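Local coordinates for protein probable porin (Pseudomonas aeruginosa, PDB 4FSP) that forms a beta-barrel in the outer membrane and probably acts as a porin, letting small solutes across, at residues A25-R30 with Y403-F408; D57-Y62 with G70-G75; Q225-L230 with D244-L249. All coordinates share one frame; numbering follows the deposited sequence.

Contact 1 (A25-R30 with Y403-F408)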
# COMPACT_ATOMS: atom_id res chain seq x y z
N ALA A 25 18.09 -5.55 14.22
CA ALA A 25 17.51 -4.22 14.27
C ALA A 25 18.25 -3.28 13.34
O ALA A 25 19.42 -3.50 12.98
CB ALA A 25 17.51 -3.68 15.70
N SER A 26 17.54 -2.23 12.94
CA SER A 26 18.09 -1.19 12.10
C SER A 26 17.47 0.14 12.46
O SER A 26 16.39 0.22 13.09
CB SER A 26 17.79 -1.48 10.64
OG SER A 26 16.39 -1.56 10.44
N LEU A 27 18.16 1.20 12.06
CA LEU A 27 17.69 2.55 12.23
C LEU A 27 17.51 3.13 10.84
O LEU A 27 18.45 3.12 10.03
CB LEU A 27 18.76 3.35 12.97
CG LEU A 27 18.63 4.88 12.95
CD1 LEU A 27 17.42 5.31 13.76
CD2 LEU A 27 19.89 5.55 13.47
N ALA A 28 16.30 3.61 10.53
CA ALA A 28 16.08 4.29 9.25
C ALA A 28 16.02 5.81 9.43
O ALA A 28 15.34 6.31 10.34
CB ALA A 28 14.82 3.77 8.54
N LEU A 29 16.72 6.53 8.56
CA LEU A 29 16.74 7.99 8.60
C LEU A 29 16.01 8.51 7.38
O LEU A 29 16.32 8.11 6.25
CB LEU A 29 18.17 8.51 8.60
CG LEU A 29 19.01 8.17 9.84
CD1 LEU A 29 20.43 8.68 9.69
CD2 LEU A 29 18.37 8.81 11.04
N ARG A 30 15.06 9.40 7.59
CA ARG A 30 14.23 9.84 6.47
C ARG A 30 13.93 11.33 6.52
O ARG A 30 13.23 11.81 7.42
CB ARG A 30 12.92 9.06 6.48
CG ARG A 30 12.19 8.98 5.17
CD ARG A 30 11.21 7.83 5.27
NE ARG A 30 9.93 8.11 4.63
CZ ARG A 30 9.66 7.79 3.38
NH1 ARG A 30 10.58 7.19 2.65
NH2 ARG A 30 8.47 8.07 2.86
N TYR A 403 18.20 6.98 4.42
CA TYR A 403 19.37 6.21 4.79
C TYR A 403 18.96 5.11 5.77
O TYR A 403 18.24 5.37 6.74
CB TYR A 403 20.45 7.11 5.40
CG TYR A 403 21.77 6.40 5.52
CD1 TYR A 403 22.55 6.17 4.40
CD2 TYR A 403 22.22 5.93 6.74
CE1 TYR A 403 23.76 5.52 4.50
CE2 TYR A 403 23.43 5.27 6.84
CZ TYR A 403 24.19 5.07 5.72
OH TYR A 403 25.40 4.42 5.81
N GLU A 404 19.44 3.89 5.51
CA GLU A 404 19.14 2.73 6.35
C GLU A 404 20.40 2.18 7.03
O GLU A 404 21.33 1.76 6.34
CB GLU A 404 18.49 1.62 5.52
CG GLU A 404 18.42 0.27 6.21
CD GLU A 404 17.17 0.11 7.05
OE1 GLU A 404 16.67 1.14 7.55
OE2 GLU A 404 16.69 -1.03 7.20
N LEU A 405 20.41 2.18 8.36
CA LEU A 405 21.59 1.80 9.13
C LEU A 405 21.32 0.57 9.98
O LEU A 405 20.55 0.64 10.94
CB LEU A 405 22.03 2.95 10.03
CG LEU A 405 23.15 2.69 11.04
CD1 LEU A 405 24.47 2.45 10.33
CD2 LEU A 405 23.27 3.85 12.02
N PRO A 406 21.94 -0.57 9.64
CA PRO A 406 21.80 -1.81 10.42
C PRO A 406 22.53 -1.71 11.75
O PRO A 406 23.71 -1.34 11.77
CB PRO A 406 22.49 -2.86 9.54
CG PRO A 406 23.45 -2.09 8.71
CD PRO A 406 22.78 -0.77 8.44
N LEU A 407 21.86 -2.04 12.85
CA LEU A 407 22.46 -1.92 14.18
C LEU A 407 23.06 -3.24 14.63
O LEU A 407 24.20 -3.29 15.10
CB LEU A 407 21.43 -1.43 15.18
CG LEU A 407 20.78 -0.12 14.74
CD1 LEU A 407 19.53 0.19 15.54
CD2 LEU A 407 21.78 1.02 14.85
N PHE A 408 22.28 -4.30 14.50
CA PHE A 408 22.72 -5.67 14.76
C PHE A 408 21.74 -6.63 14.10
O PHE A 408 22.01 -7.83 14.03
CB PHE A 408 22.83 -5.95 16.27
CG PHE A 408 21.57 -5.66 17.04
CD1 PHE A 408 20.55 -6.60 17.13
CD2 PHE A 408 21.40 -4.44 17.68
CE1 PHE A 408 19.39 -6.33 17.84
CE2 PHE A 408 20.25 -4.17 18.39
CZ PHE A 408 19.24 -5.12 18.48
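Strands 25-30 and 403-406 run antiparallel, their axes 4.5 Å apart at 160°, and this pairing of the first and last long strands closes the beta-barrel of the porin. L27 and L405 bond to each other through both backbone groups, and L29 and Y403 do the same; L27 N to L405 O, at 2.7 Å, is almost straight. Side chains of L27, L29, Y403 and L405 share the face on which a detergent molecule touches L27, and these branched aliphatic and aromatic groups are consistent with a face turned to the membrane. L27 CD2 and L405 CD2 meet at 4.1 Å, the two side chains crossing at a slant. S26, A28, E404 and P406 stand on the other face. E404 keeps CG anti to its amide nitrogen (chi1 167°), then bends at chi2, which folds the carboxylate back over strand 25-30: OE1 lies 3.4 Å from CB of A28, a small residue that lets the carboxylate lie close to the strand, and OE2 comes within 3.3 Å of S26 OG, a weak contact whose hydrogen bonding is unsettled. Proline is tolerated at P406 because its place opposite S26 needs no N-H toward that strand. Next comes the chain end, where A25 O takes two amides, L407 N firmly at 2.8 Å and F408 N weakly. L407 drapes CD1 over the backbone of S26 and reaches L27 CB. F408 ends the chain, as an aromatic residue does in many outer-membrane barrels. Its ring is met over one face by A25 CB in a CH-pi contact, the methyl carbon 3.9 Å from the ring centroid.

Contact 2 (D57-Y62 with G70-G75). With C8E ((hydroxyethyloxy)tri(ethyloxy)octane), chain B; C8E ((hydroxyethyloxy)tri(ethyloxy)octane), chain H.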
# COMPACT_ATOMS: atom_id res chain seq x y z
N ASP A 57 13.74 -0.12 14.06
CA ASP A 57 12.97 -1.31 13.70
C ASP A 57 13.66 -2.55 14.25
O ASP A 57 14.68 -2.97 13.72
CB ASP A 57 12.81 -1.41 12.18
CG ASP A 57 11.89 -2.54 11.75
OD1 ASP A 57 11.63 -3.46 12.55
OD2 ASP A 57 11.42 -2.53 10.58
N TYR A 58 13.07 -3.12 15.29
CA TYR A 58 13.62 -4.29 15.97
C TYR A 58 12.76 -5.53 15.74
O TYR A 58 11.54 -5.48 15.86
CB TYR A 58 13.70 -4.02 17.47
CG TYR A 58 13.96 -5.26 18.29
CD1 TYR A 58 15.24 -5.79 18.39
CD2 TYR A 58 12.93 -5.90 18.96
CE1 TYR A 58 15.49 -6.93 19.16
CE2 TYR A 58 13.17 -7.05 19.72
CZ TYR A 58 14.45 -7.56 19.81
OH TYR A 58 14.70 -8.69 20.57
N ARG A 59 13.41 -6.65 15.44
CA ARG A 59 12.73 -7.93 15.22
C ARG A 59 13.45 -9.02 16.01
O ARG A 59 14.59 -9.36 15.69
CB ARG A 59 12.76 -8.30 13.73
CG ARG A 59 12.22 -7.25 12.77
CD ARG A 59 10.72 -7.25 12.72
NE ARG A 59 10.18 -6.14 11.93
CZ ARG A 59 9.66 -6.26 10.71
NH1 ARG A 59 9.60 -7.45 10.12
NH2 ARG A 59 9.20 -5.19 10.08
N SER A 60 12.80 -9.58 17.03
CA SER A 60 13.42 -10.64 17.81
C SER A 60 13.40 -11.92 16.99
O SER A 60 12.71 -12.00 15.97
CB SER A 60 12.64 -10.90 19.09
OG SER A 60 11.48 -11.70 18.81
N GLY A 61 14.16 -12.91 17.42
CA GLY A 61 13.97 -14.28 16.96
C GLY A 61 12.85 -14.93 17.76
O GLY A 61 11.99 -14.23 18.31
N TYR A 62 12.85 -16.25 17.86
CA TYR A 62 11.78 -16.98 18.55
C TYR A 62 12.32 -17.81 19.69
O TYR A 62 13.39 -18.41 19.56
CB TYR A 62 11.02 -17.89 17.57
CG TYR A 62 10.15 -17.10 16.62
CD1 TYR A 62 8.87 -16.73 16.99
CD2 TYR A 62 10.62 -16.70 15.38
CE1 TYR A 62 8.06 -15.99 16.14
CE2 TYR A 62 9.81 -15.95 14.51
CZ TYR A 62 8.53 -15.59 14.91
OH TYR A 62 7.72 -14.86 14.08
N GLY A 70 7.77 -14.41 20.00
CA GLY A 70 8.68 -13.34 19.62
C GLY A 70 8.12 -11.95 19.84
O GLY A 70 6.96 -11.78 20.23
N LEU A 71 8.96 -10.94 19.60
CA LEU A 71 8.57 -9.55 19.81
C LEU A 71 9.19 -8.65 18.74
O LEU A 71 10.40 -8.68 18.53
CB LEU A 71 9.04 -9.10 21.19
CG LEU A 71 8.86 -7.61 21.51
CD1 LEU A 71 7.39 -7.25 21.56
CD2 LEU A 71 9.53 -7.26 22.84
N ASP A 72 8.35 -7.87 18.06
CA ASP A 72 8.83 -6.79 17.19
C ASP A 72 8.56 -5.46 17.86
O ASP A 72 7.58 -5.30 18.62
CB ASP A 72 8.14 -6.79 15.81
CG ASP A 72 8.36 -8.07 15.04
OD1 ASP A 72 9.30 -8.81 15.39
OD2 ASP A 72 7.60 -8.35 14.07
N LEU A 73 9.43 -4.50 17.58
CA LEU A 73 9.30 -3.16 18.14
C LEU A 73 9.55 -2.12 17.06
O LEU A 73 10.53 -2.21 16.32
CB LEU A 73 10.32 -2.96 19.27
CG LEU A 73 9.97 -3.59 20.61
CD1 LEU A 73 11.12 -3.44 21.59
CD2 LEU A 73 8.73 -2.90 21.13
N LEU A 74 8.66 -1.14 16.99
CA LEU A 74 8.85 -0.01 16.10
C LEU A 74 8.96 1.28 16.92
O LEU A 74 7.99 1.72 17.55
CB LEU A 74 7.69 0.11 15.12
CG LEU A 74 7.80 -0.60 13.76
CD1 LEU A 74 6.57 -0.31 12.89
CD2 LEU A 74 9.08 -0.19 13.03
N GLY A 75 10.15 1.88 16.91
CA GLY A 75 10.35 3.15 17.57
C GLY A 75 10.42 4.24 16.51
O GLY A 75 11.25 4.19 15.60
C1 C8E B . 15.33 -3.99 22.25
C2 C8E B . 16.04 -5.22 22.81
C3 C8E B . 17.31 -5.54 22.02
C4 C8E B . 17.69 -7.01 22.13
C5 C8E B . 19.19 -7.22 22.32
C6 C8E B . 19.67 -8.54 21.73
C7 C8E B . 21.20 -8.59 21.64
C8 C8E B . 21.74 -9.97 21.29
O9 C8E B . 21.84 -10.15 19.90
C10 C8E B . 23.18 -10.19 19.45
C11 C8E B . 23.37 -11.36 18.49
O12 C8E B . 23.16 -10.92 17.17
C13 C8E B . 24.37 -10.43 16.62
C2 C8E H . 4.73 8.67 25.10
C3 C8E H . 5.65 8.54 23.89
C4 C8E H . 6.28 7.16 23.85
C5 C8E H . 7.79 7.24 23.71
C6 C8E H . 8.21 6.93 22.28
C7 C8E H . 9.73 6.79 22.15
C8 C8E H . 10.11 6.07 20.86
O9 C8E H . 11.08 6.81 20.15
C10 C8E H . 12.11 6.00 19.62
C11 C8E H . 12.78 6.73 18.46
O12 C8E H . 14.00 6.07 18.21
C13 C8E H . 14.68 6.49 17.05
C14 C8E H . 16.16 6.19 17.29
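G70 faces S60, G61 and Y62 in the antiparallel hairpin of strands 47-59 and 67-80, next to the strands that close the beta-barrel. Having no side chain, G70 lets S60 OG come within 3.3 Å of its CA and leaves room for the Y62 ring, whose CD1 lies near G70 N. L71 is held through both backbone groups: its O accepts S60 N, and its N gives a nearly straight bond to S60 OG at 2.7 Å. Serine suits this place because its hydroxyl replaces a backbone carbonyl as acceptor while donating its own hydrogen bond to G61 O at 2.6 Å. D72 shares a face with R59 and D57. Its carboxylate crosses R59 obliquely, R59 CD lying 3.4 Å from D72 OD1, but R59 NE forms its salt bridge with D57 OD1, and D72 OD1 pairs with K113 on the next strand. L73 exchanges two backbone bonds with Y58 and meets the Y58 ring obliquely, L73 CB 3.9 Å from Y58 CD2. L74 lies alongside D57, with CD2 against the carboxylate carbon. Tyrosine suits a place between protein and detergent: the Y58 hydroxyl bonds to S23, while its ring offers an apolar face to the tail. S60 N lies above the rim of one face, and over the centre of the opposite face sits C1 of the detergent, 4.1 Å above the plane.

Contact 3 (Q225-L230 with D244-L249). With C8E ((hydroxyethyloxy)tri(ethyloxy)octane), chain I.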
# COMPACT_ATOMS: atom_id res chain seq x y z
N GLN A 225 -16.22 -5.29 1.84
CA GLN A 225 -15.71 -5.33 0.48
C GLN A 225 -15.19 -6.72 0.15
O GLN A 225 -14.46 -7.31 0.93
CB GLN A 225 -14.59 -4.29 0.32
CG GLN A 225 -13.80 -4.36 -0.98
CD GLN A 225 -12.86 -3.15 -1.12
OE1 GLN A 225 -11.63 -3.28 -1.13
NE2 GLN A 225 -13.46 -1.96 -1.21
N HIS A 226 -15.62 -7.25 -1.00
CA HIS A 226 -15.10 -8.53 -1.49
C HIS A 226 -14.08 -8.22 -2.57
O HIS A 226 -14.32 -7.37 -3.42
CB HIS A 226 -16.23 -9.39 -2.08
CG HIS A 226 -17.25 -9.83 -1.08
ND1 HIS A 226 -17.13 -10.99 -0.35
CD2 HIS A 226 -18.43 -9.28 -0.71
CE1 HIS A 226 -18.18 -11.13 0.43
NE2 HIS A 226 -18.99 -10.11 0.23
N PHE A 227 -12.95 -8.91 -2.53
CA PHE A 227 -11.91 -8.73 -3.55
C PHE A 227 -11.59 -10.06 -4.21
O PHE A 227 -11.47 -11.08 -3.52
CB PHE A 227 -10.62 -8.18 -2.93
CG PHE A 227 -9.43 -8.24 -3.85
CD1 PHE A 227 -8.62 -9.38 -3.90
CD2 PHE A 227 -9.12 -7.17 -4.68
CE1 PHE A 227 -7.53 -9.44 -4.77
CE2 PHE A 227 -8.02 -7.23 -5.55
CZ PHE A 227 -7.22 -8.37 -5.60
N LEU A 228 -11.39 -10.03 -5.53
CA LEU A 228 -10.93 -11.21 -6.26
C LEU A 228 -9.89 -10.76 -7.25
O LEU A 228 -10.11 -9.80 -7.98
CB LEU A 228 -12.09 -11.90 -7.01
CG LEU A 228 -11.73 -13.19 -7.76
CD1 LEU A 228 -11.24 -14.27 -6.77
CD2 LEU A 228 -12.92 -13.71 -8.56
N GLY A 229 -8.75 -11.44 -7.27
CA GLY A 229 -7.65 -11.00 -8.10
C GLY A 229 -6.87 -12.14 -8.74
O GLY A 229 -6.83 -13.26 -8.25
N LEU A 230 -6.21 -11.83 -9.85
CA LEU A 230 -5.43 -12.82 -10.58
C LEU A 230 -4.17 -12.13 -11.08
O LEU A 230 -4.26 -11.07 -11.72
CB LEU A 230 -6.23 -13.35 -11.78
CG LEU A 230 -5.43 -14.30 -12.70
CD1 LEU A 230 -5.14 -15.59 -11.97
CD2 LEU A 230 -6.19 -14.61 -14.03
N ASP A 244 -2.38 -8.17 -14.09
CA ASP A 244 -2.78 -8.00 -12.70
C ASP A 244 -4.23 -7.58 -12.84
O ASP A 244 -4.53 -6.52 -13.37
CB ASP A 244 -1.90 -6.90 -12.06
CG ASP A 244 -2.28 -6.55 -10.61
OD1 ASP A 244 -3.38 -6.93 -10.14
OD2 ASP A 244 -1.48 -5.86 -9.92
N LEU A 245 -5.15 -8.44 -12.41
CA LEU A 245 -6.57 -8.14 -12.61
C LEU A 245 -7.29 -8.15 -11.27
O LEU A 245 -7.05 -9.03 -10.44
CB LEU A 245 -7.21 -9.16 -13.57
CG LEU A 245 -6.54 -9.30 -14.95
CD1 LEU A 245 -7.10 -10.52 -15.69
CD2 LEU A 245 -6.70 -8.04 -15.80
N ARG A 246 -8.15 -7.17 -11.04
CA ARG A 246 -8.72 -6.97 -9.73
C ARG A 246 -10.19 -6.59 -9.84
O ARG A 246 -10.53 -5.60 -10.47
CB ARG A 246 -7.99 -5.83 -9.00
CG ARG A 246 -6.47 -5.91 -9.05
CD ARG A 246 -5.81 -4.81 -8.22
NE ARG A 246 -4.35 -4.79 -8.37
CZ ARG A 246 -3.55 -3.89 -7.81
NH1 ARG A 246 -4.04 -2.92 -7.05
NH2 ARG A 246 -2.24 -3.96 -8.00
N LEU A 247 -11.05 -7.40 -9.23
CA LEU A 247 -12.47 -7.07 -9.12
C LEU A 247 -12.79 -6.90 -7.65
O LEU A 247 -12.36 -7.71 -6.82
CB LEU A 247 -13.33 -8.21 -9.70
CG LEU A 247 -13.22 -8.48 -11.20
CD1 LEU A 247 -13.99 -9.75 -11.58
CD2 LEU A 247 -13.78 -7.31 -11.96
N ALA A 248 -13.55 -5.86 -7.32
CA ALA A 248 -13.99 -5.71 -5.94
C ALA A 248 -15.44 -5.28 -5.88
O ALA A 248 -15.92 -4.55 -6.75
CB ALA A 248 -13.08 -4.73 -5.17
N LEU A 249 -16.15 -5.76 -4.85
CA LEU A 249 -17.56 -5.44 -4.65
C LEU A 249 -17.75 -4.92 -3.24
O LEU A 249 -17.39 -5.60 -2.27
CB LEU A 249 -18.44 -6.68 -4.86
CG LEU A 249 -19.92 -6.50 -4.47
CD1 LEU A 249 -20.59 -5.56 -5.45
CD2 LEU A 249 -20.67 -7.84 -4.45
C4 C8E I . -12.51 -19.07 -1.40
C5 C8E I . -13.54 -17.96 -1.59
C6 C8E I . -14.49 -17.80 -0.41
C7 C8E I . -15.64 -16.90 -0.83
C8 C8E I . -16.66 -16.64 0.26
O9 C8E I . -17.47 -15.53 -0.10
C10 C8E I . -18.70 -15.50 0.59
C11 C8E I . -19.40 -14.18 0.30
O12 C8E I . -20.54 -13.99 1.12
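The F227 ring meets R246 at a slant, its CE2 3.7 Å from R246 CB, with ring and guanidinium planes 66° apart; it stretches along its own strand over G229, whose missing side chain leaves the room. D244 occupies the edge of that guanidinium, in its plane: R246 NE reaches D244 OD1 at 2.9 Å and NH2 reaches OD2 at 2.8 Å. This side-on, two-nitrogen grip fixes the rotation of the group, and Y302 adds a cation-pi contact. H226 has L249 O at its ring edge, while C11 of a detergent lies obliquely 3.3 Å from H226 CE1; the ring is further held by Y214 through ND1 and by Y216, edge-to-face. L228, L230, L245, L247 and L249 share the face of H226, apolar cover suited to the membrane side of a barrel. Between the strands, H226, L228 and L230 each trade two backbone bonds with L249, L247 and L245 respectively, L247 N to L228 O being almost straight at 2.9 Å. This antiparallel hairpin of strands 223-235 and 240-252 lies in the barrel wall, with strand 210-219 paired to its first strand and strand 262-273 to its second.

Overall arrangement
Contacts 1 and 2 share strands of one neighbourhood: strand 24-38 serves contact 1, strand 47-59 serves contact 2, and the two pair directly, S26 O lying 2.8 Å from D57 N in a probable hydrogen bond. Contact 3 sits on the opposite side of the chain's centre from contact 1, their centres about 36 Å apart. Contacts 1 and 3 are surface contacts with exposed leucines; contact 2 is partly buried. Sequence separation differs too, since contact 1 joins the first and last long strands, whereas contacts 2 and 3 are hairpins. Contacts 2 and 3 each keep an aspartate-arginine salt bridge within one strand; among polar side chains, contact 1 offers just a weak serine-glutamate approach.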